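Local atomic coordinates of mandalate racemase/muconate lactonizing enzyme (Unidentified, PDB entry 4E4U), a protein that probably catalyses abstraction of a proton next to a carboxylate, as an enolase-superfamily enzyme related to mandelate racemase and muconate lactonizing enzyme. Residues Y142-A153 / L189-V198. Residues are numbered along the deposited sequence; the frame is centred on the assembly and turned at random. Where two conformers were deposited one is given.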
loop_
_atom_site.group_PDB
_atom_site.type_symbol
_atom_site.label_atom_id
_atom_site.label_comp_id
_atom_site.label_asym_id
_atom_site.label_seq_id
_atom_site.Cartn_x
_atom_site.Cartn_y
_atom_site.Cartn_z
ATOM N N TYR A 142 -37.706 -24.570 0.395
ATOM C CA TYR A 142 -36.446 -23.976 -0.050
ATOM C C TYR A 142 -35.330 -25.012 -0.151
ATOM O O TYR A 142 -34.159 -24.667 -0.290
ATOM C CB TYR A 142 -36.048 -22.835 0.893
ATOM C CG TYR A 142 -37.113 -21.765 0.975
ATOM C CD1 TYR A 142 -37.363 -20.931 -0.107
ATOM C CD2 TYR A 142 -37.882 -21.603 2.121
ATOM C CE1 TYR A 142 -38.341 -19.957 -0.051
ATOM C CE2 TYR A 142 -38.864 -20.629 2.188
ATOM C CZ TYR A 142 -39.088 -19.809 1.101
ATOM O OH TYR A 142 -40.063 -18.836 1.157
ATOM N N ASP A 143 -35.703 -26.285 -0.105
ATOM C CA ASP A 143 -34.731 -27.372 -0.071
ATOM C C ASP A 143 -34.645 -28.142 -1.393
ATOM O O ASP A 143 -33.614 -28.744 -1.706
ATOM C CB ASP A 143 -35.073 -28.317 1.084
ATOM C CG ASP A 143 -34.250 -29.587 1.069
ATOM O OD1 ASP A 143 -33.045 -29.525 1.392
ATOM O OD2 ASP A 143 -34.817 -30.654 0.745
ATOM N N ASP A 144 -35.723 -28.101 -2.169
ATOM C CA ASP A 144 -35.843 -28.905 -3.380
ATOM C C ASP A 144 -35.408 -28.114 -4.612
ATOM O O ASP A 144 -36.077 -27.160 -5.003
ATOM C CB ASP A 144 -37.301 -29.352 -3.530
ATOM C CG ASP A 144 -37.499 -30.402 -4.612
ATOM O OD1 ASP A 144 -36.798 -30.364 -5.642
ATOM O OD2 ASP A 144 -38.382 -31.264 -4.432
ATOM N N PRO A 145 -34.295 -28.518 -5.247
ATOM C CA PRO A 145 -33.788 -27.759 -6.400
ATOM C C PRO A 145 -34.693 -27.839 -7.623
ATOM O O PRO A 145 -34.712 -26.913 -8.427
ATOM C CB PRO A 145 -32.445 -28.430 -6.702
ATOM C CG PRO A 145 -32.565 -29.798 -6.145
ATOM C CD PRO A 145 -33.427 -29.663 -4.919
ATOM N N ASP A 146 -35.426 -28.938 -7.769
ATOM C CA ASP A 146 -36.315 -29.091 -8.914
ATOM C C ASP A 146 -37.571 -28.226 -8.779
ATOM O O ASP A 146 -38.045 -27.661 -9.765
ATOM C CB ASP A 146 -36.655 -30.566 -9.126
ATOM C CG ASP A 146 -35.439 -31.384 -9.522
ATOM O OD1 ASP A 146 -34.686 -30.936 -10.414
ATOM O OD2 ASP A 146 -35.228 -32.466 -8.935
ATOM N N LEU A 147 -38.099 -28.108 -7.561
ATOM C CA LEU A 147 -39.203 -27.184 -7.306
ATOM C C LEU A 147 -38.754 -25.749 -7.557
ATOM O O LEU A 147 -39.504 -24.948 -8.113
ATOM C CB LEU A 147 -39.718 -27.308 -5.871
ATOM C CG LEU A 147 -40.656 -28.458 -5.529
ATOM C CD1 LEU A 147 -41.031 -28.368 -4.065
ATOM C CD2 LEU A 147 -41.902 -28.420 -6.408
ATOM N N ALA A 148 -37.534 -25.424 -7.131
ATOM C CA ALA A 148 -36.973 -24.101 -7.383
ATOM C C ALA A 148 -36.882 -23.847 -8.888
ATOM O O ALA A 148 -37.264 -22.779 -9.372
ATOM C CB ALA A 148 -35.605 -23.963 -6.728
ATOM N N ALA A 149 -36.380 -24.833 -9.628
ATOM C CA ALA A 149 -36.222 -24.696 -11.070
ATOM C C ALA A 149 -37.571 -24.479 -11.756
ATOM O O ALA A 149 -37.695 -23.629 -12.644
ATOM C CB ALA A 149 -35.512 -25.912 -11.647
ATOM N N GLU A 150 -38.576 -25.254 -11.350
ATOM C CA GLU A 150 -39.920 -25.127 -11.904
ATOM C C GLU A 150 -40.470 -23.730 -11.640
ATOM O O GLU A 150 -41.059 -23.102 -12.523
ATOM C CB GLU A 150 -40.840 -26.183 -11.289
ATOM C CG GLU A 150 -42.305 -26.052 -11.675
ATOM C CD GLU A 150 -43.179 -27.103 -11.019
ATOM O OE1 GLU A 150 -43.167 -27.204 -9.774
ATOM O OE2 GLU A 150 -43.878 -27.827 -11.755
ATOM N N CYS A 151 -40.263 -23.247 -10.421
ATOM C CA CYS A 151 -40.705 -21.915 -10.042
ATOM C C CYS A 151 -39.985 -20.845 -10.868
ATOM O O CYS A 151 -40.598 -19.877 -11.319
ATOM C CB CYS A 151 -40.462 -21.708 -8.547
ATOM S SG CYS A 151 -40.914 -20.086 -7.912
ATOM N N ALA A 152 -38.680 -21.018 -11.059
ATOM C CA ALA A 152 -37.919 -20.085 -11.883
ATOM C C ALA A 152 -38.486 -20.016 -13.301
ATOM O O ALA A 152 -38.635 -18.934 -13.869
ATOM C CB ALA A 152 -36.456 -20.475 -11.917
ATOM N N ALA A 153 -38.791 -21.177 -13.873
ATOM C CA ALA A 153 -39.344 -21.234 -15.220
ATOM C C ALA A 153 -40.682 -20.494 -15.301
ATOM O O ALA A 153 -40.951 -19.806 -16.285
ATOM C CB ALA A 153 -39.494 -22.678 -15.672
ATOM N N LEU A 189 -25.980 -27.562 -7.107
ATOM C CA LEU A 189 -27.101 -28.245 -7.755
ATOM C C LEU A 189 -28.282 -27.309 -8.008
ATOM O O LEU A 189 -28.923 -27.390 -9.057
ATOM C CB LEU A 189 -27.546 -29.455 -6.933
ATOM C CG LEU A 189 -28.635 -30.305 -7.585
ATOM C CD1 LEU A 189 -28.169 -30.829 -8.939
ATOM C CD2 LEU A 189 -29.029 -31.454 -6.678
ATOM N N PHE A 190 -28.576 -26.426 -7.056
ATOM C CA PHE A 190 -29.615 -25.422 -7.271
ATOM C C PHE A 190 -29.279 -24.561 -8.481
ATOM O O PHE A 190 -30.132 -24.326 -9.343
ATOM C CB PHE A 190 -29.790 -24.532 -6.041
ATOM C CG PHE A 190 -30.895 -24.968 -5.124
ATOM C CD1 PHE A 190 -30.749 -26.095 -4.318
ATOM C CD2 PHE A 190 -32.071 -24.239 -5.045
ATOM C CE1 PHE A 190 -31.766 -26.490 -3.456
ATOM C CE2 PHE A 190 -33.094 -24.630 -4.195
ATOM C CZ PHE A 190 -32.944 -25.758 -3.399
ATOM N N CYS A 191 -28.037 -24.095 -8.559
ATOM C CA CYS A 191 -27.643 -23.273 -9.698
ATOM C C CYS A 191 -27.758 -24.049 -11.004
ATOM O O CYS A 191 -28.237 -23.522 -12.006
ATOM C CB CYS A 191 -26.232 -22.707 -9.521
ATOM S SG CYS A 191 -26.143 -21.432 -8.262
ATOM N N ARG A 192 -27.337 -25.311 -10.985
ATOM C CA ARG A 192 -27.389 -26.134 -12.183
ATOM C C ARG A 192 -28.825 -26.302 -12.669
ATOM O O ARG A 192 -29.116 -26.106 -13.855
ATOM C CB ARG A 192 -26.772 -27.503 -11.910
ATOM C CG ARG A 192 -26.727 -28.390 -13.135
ATOM C CD ARG A 192 -26.106 -29.742 -12.816
ATOM N NE ARG A 192 -26.089 -30.614 -13.987
ATOM C CZ ARG A 192 -25.030 -30.781 -14.773
ATOM N NH1 ARG A 192 -23.897 -30.141 -14.509
ATOM N NH2 ARG A 192 -25.099 -31.591 -15.821
ATOM N N ARG A 193 -29.717 -26.661 -11.751
ATOM C CA ARG A 193 -31.109 -26.917 -12.111
ATOM C C ARG A 193 -31.851 -25.649 -12.524
ATOM O O ARG A 193 -32.622 -25.667 -13.480
ATOM C CB ARG A 193 -31.843 -27.621 -10.968
ATOM C CG ARG A 193 -31.306 -29.012 -10.650
ATOM C CD ARG A 193 -31.594 -30.011 -11.763
ATOM N NE ARG A 193 -30.862 -31.260 -11.557
ATOM C CZ ARG A 193 -31.184 -32.186 -10.656
ATOM N NH1 ARG A 193 -32.232 -32.018 -9.857
ATOM N NH2 ARG A 193 -30.453 -33.288 -10.549
ATOM N N VAL A 194 -31.624 -24.554 -11.804
ATOM C CA VAL A 194 -32.268 -23.289 -12.151
ATOM C C VAL A 194 -31.741 -22.775 -13.496
ATOM O O VAL A 194 -32.527 -22.357 -14.341
ATOM C CB VAL A 194 -32.151 -22.217 -11.042
ATOM C CG1 VAL A 194 -32.782 -20.909 -11.505
ATOM C CG2 VAL A 194 -32.838 -22.700 -9.768
ATOM N N ARG A 195 -30.424 -22.833 -13.707
ATOM C CA ARG A 195 -29.867 -22.451 -15.006
ATOM C C ARG A 195 -30.474 -23.275 -16.145
ATOM O O ARG A 195 -30.812 -22.722 -17.190
ATOM C CB ARG A 195 -28.339 -22.555 -15.028
ATOM C CG ARG A 195 -27.731 -22.319 -16.412
ATOM C CD ARG A 195 -28.009 -20.910 -16.933
ATOM N NE ARG A 195 -27.208 -19.911 -16.230
ATOM C CZ ARG A 195 -27.639 -18.695 -15.894
ATOM N NH1 ARG A 195 -28.877 -18.316 -16.199
ATOM N NH2 ARG A 195 -26.831 -17.860 -15.251
ATOM N N GLU A 196 -30.619 -24.586 -15.944
ATOM C CA GLU A 196 -31.230 -25.444 -16.964
ATOM C C GLU A 196 -32.643 -24.968 -17.291
ATOM O O GLU A 196 -33.059 -24.962 -18.450
ATOM C CB GLU A 196 -31.271 -26.906 -16.499
ATOM C CG GLU A 196 -31.960 -27.856 -17.480
ATOM C CD GLU A 196 -32.070 -29.293 -16.969
ATOM O OE1 GLU A 196 -32.210 -29.499 -15.740
ATOM O OE2 GLU A 196 -32.024 -30.220 -17.810
ATOM N N ALA A 197 -33.373 -24.548 -16.264
ATOM C CA ALA A 197 -34.763 -24.139 -16.429
ATOM C C ALA A 197 -34.926 -22.773 -17.099
ATOM O O ALA A 197 -35.891 -22.563 -17.829
ATOM C CB ALA A 197 -35.476 -24.155 -15.082
ATOM N N VAL A 198 -34.003 -21.846 -16.854
ATOM C CA VAL A 198 -34.155 -20.487 -17.369
ATOM C C VAL A 198 -33.261 -20.174 -18.565
ATOM O O VAL A 198 -33.486 -19.180 -19.261
ATOM C CB VAL A 198 -33.944 -19.403 -16.272
ATOM C CG1 VAL A 198 -34.865 -19.663 -15.088
ATOM C CG2 VAL A 198 -32.473 -19.328 -15.826
#
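With chi1 at -96°, away from the staggered positions, F190 swings its ring from helix 189-198 against the first turn of helix 145-153, where P145 CA sits over the ring centre in a CH-pi contact 3.7 Å from the centroid. The carbonyl O of D143 approaches the ring edge at CE1 (3.4 Å), and A148 CB touches CE2. In one of its two conformers, R193 turns CG beside its own backbone N and bends again at chi2, which carries NH1 to the syn side of D146 OD1. In this salt bridge of 2.7 Å, perhaps not permanent, the carboxylate and guanidinium planes are nearly parallel but stepped, and the hydrogen bond is far from straight (131° at the hydrogen). The same helix start is capped by D144, whose OD1 accepts from both D146 N and L147 N. Farther along, small residues illustrate how alanines permit close helix packing: A149 CB lies 3.4 Å from R193 O, and A152 CB meets CG1 of both V194 and V198. The axes come within 8.2 Å, crossing at -30°. These are successive outer helices of the TIM-like barrel domain, linked through strand 162-165; F190 and V194 also pack on F165 of that strand, while V194 reaches L204 of the adjacent strand 203-206.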